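Local structure of T9SS C-terminal target domain-containing protein (Bacteroides cellulosilyticus, 5JVK) at residues L253-G258 / D280-Y285. The protein is a family 39 glycoside hydrolase of a gut symbiont that probably hydrolyses O-glycosidic bonds in carbohydrate substrates. Residues are numbered along the deposited sequence; the frame is centred on the assembly and turned at random.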
loop_
_atom_site.group_PDB
_atom_site.type_symbol
_atom_site.label_atom_id
_atom_site.label_comp_id
_atom_site.label_asym_id
_atom_site.label_seq_id
_atom_site.Cartn_x
_atom_site.Cartn_y
_atom_site.Cartn_z
ATOM N N LEU A 253 4.754 7.350 18.699
ATOM C CA LEU A 253 5.910 6.454 18.744
ATOM C C LEU A 253 5.421 5.015 18.620
ATOM O O LEU A 253 4.655 4.543 19.465
ATOM C CB LEU A 253 6.700 6.654 20.044
ATOM C CG LEU A 253 8.108 6.041 20.172
ATOM C CD1 LEU A 253 8.080 4.528 20.379
ATOM C CD2 LEU A 253 8.990 6.405 18.981
ATOM N N ILE A 254 5.881 4.328 17.572
ATOM C CA ILE A 254 5.391 2.997 17.208
ATOM C C ILE A 254 6.475 1.938 17.444
ATOM O O ILE A 254 7.546 1.996 16.841
ATOM C CB ILE A 254 4.923 2.964 15.733
ATOM C CG1 ILE A 254 3.799 3.991 15.511
ATOM C CG2 ILE A 254 4.454 1.562 15.342
ATOM C CD1 ILE A 254 3.541 4.326 14.057
ATOM N N SER A 255 6.180 0.972 18.316
ATOM C CA SER A 255 7.108 -0.118 18.645
ATOM C C SER A 255 6.820 -1.386 17.838
ATOM O O SER A 255 5.902 -1.410 17.018
ATOM C CB SER A 255 7.001 -0.442 20.127
ATOM O OG SER A 255 5.727 -0.994 20.415
ATOM N N GLY A 256 7.606 -2.436 18.078
ATOM C CA GLY A 256 7.407 -3.734 17.442
ATOM C C GLY A 256 8.184 -3.865 16.152
ATOM O O GLY A 256 9.040 -4.744 16.024
ATOM N N GLY A 257 7.873 -2.998 15.191
ATOM C CA GLY A 257 8.517 -3.022 13.886
ATOM C C GLY A 257 8.136 -4.223 13.048
ATOM O O GLY A 257 8.892 -4.617 12.156
ATOM N N GLY A 258 6.969 -4.801 13.327
ATOM C CA GLY A 258 6.559 -6.055 12.713
ATOM C C GLY A 258 7.403 -7.251 13.108
ATOM O O GLY A 258 7.630 -8.133 12.285
ATOM N N ASP A 280 2.890 1.538 28.800
ATOM C CA ASP A 280 3.033 3.008 28.772
ATOM C C ASP A 280 4.157 3.535 27.884
ATOM O O ASP A 280 4.145 4.713 27.522
ATOM C CB ASP A 280 3.242 3.569 30.186
ATOM C CG ASP A 280 2.012 3.448 31.053
ATOM O OD1 ASP A 280 0.909 3.815 30.593
ATOM O OD2 ASP A 280 2.148 2.997 32.206
ATOM N N PHE A 281 5.118 2.681 27.530
ATOM C CA PHE A 281 6.301 3.117 26.776
ATOM C C PHE A 281 6.122 3.119 25.249
ATOM O O PHE A 281 7.107 3.213 24.507
ATOM C CB PHE A 281 7.519 2.291 27.215
ATOM C CG PHE A 281 7.818 2.422 28.683
ATOM C CD1 PHE A 281 8.535 3.518 29.165
ATOM C CD2 PHE A 281 7.346 1.482 29.593
ATOM C CE1 PHE A 281 8.795 3.658 30.523
ATOM C CE2 PHE A 281 7.602 1.617 30.953
ATOM C CZ PHE A 281 8.329 2.705 31.418
ATOM N N GLN A 282 4.871 3.009 24.785
ATOM C CA GLN A 282 4.514 3.248 23.383
ATOM C C GLN A 282 3.201 4.017 23.266
ATOM O O GLN A 282 2.393 4.052 24.200
ATOM C CB GLN A 282 4.339 1.937 22.609
ATOM C CG GLN A 282 5.299 0.817 22.962
ATOM C CD GLN A 282 4.661 -0.317 23.733
ATOM O OE1 GLN A 282 3.906 -0.104 24.684
ATOM N NE2 GLN A 282 4.969 -1.539 23.328
ATOM N N ASP A 283 3.012 4.627 22.099
ATOM C CA ASP A 283 1.708 5.124 21.659
ATOM C C ASP A 283 0.997 4.081 20.783
ATOM O O ASP A 283 -0.231 4.073 20.690
ATOM C CB ASP A 283 1.879 6.434 20.891
ATOM C CG ASP A 283 2.627 7.487 21.691
ATOM O OD1 ASP A 283 2.343 7.643 22.895
ATOM O OD2 ASP A 283 3.509 8.157 21.114
ATOM N N GLY A 284 1.772 3.216 20.134
ATOM C CA GLY A 284 1.225 2.102 19.369
ATOM C C GLY A 284 2.299 1.098 19.002
ATOM O O GLY A 284 3.475 1.302 19.317
ATOM N N TYR A 285 1.890 0.005 18.359
ATOM C CA TYR A 285 2.829 -0.989 17.833
ATOM C C TYR A 285 2.468 -1.357 16.404
ATOM O O TYR A 285 1.375 -1.041 15.936
ATOM C CB TYR A 285 2.883 -2.243 18.723
ATOM C CG TYR A 285 1.635 -3.110 18.716
ATOM C CD1 TYR A 285 1.542 -4.239 17.893
ATOM C CD2 TYR A 285 0.557 -2.815 19.548
ATOM C CE1 TYR A 285 0.403 -5.037 17.892
ATOM C CE2 TYR A 285 -0.581 -3.607 19.553
ATOM C CZ TYR A 285 -0.657 -4.713 18.725
ATOM O OH TYR A 285 -1.794 -5.487 18.742
#
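Strand residues Leu253 to Ser255 run parallel to Gly284 and Tyr285: Leu253 O accepts from both Asp283 N (3.1 Å) and Gly284 N (3.2 Å), and Ser255 N donates to Gly284 O (2.9 Å). Just before strand 284-287 begins, Asp283 extends the pairing with its side chain. Its CG lies anti to the carbonyl carbon (chi1 -55°), which brings OD2 to Leu253 N at 2.8 Å in a nearly straight bond (171°), received on the anti side of the carboxylate. The same OD2 forms a salt bridge with Lys245, and OD1 binds the hydroxyl of Tyr241; an alanine here would probably leave Leu253 N, the Lys245 amine and the Tyr241 hydroxyl each without this partner. Small Ser255 lets the aliphatic part of Gln282 lie against it, Ser255 CB 3.5 Å from Gln282 CG, while the Ile254 CG2 branch rests on the Tyr285 backbone, 3.7 Å from its C. Gly256 must be glycine, since a CB would jam against the preceding carbonyl. These are neighbouring strands of the eight-stranded beta/alpha barrel, joined by a beta-alpha-beta crossover through helix 270-275. Leu253 and Ser255 pack on helix 229-247, Tyr285 on Ile270, and Ile254 meets Trp337 of strand 335-341.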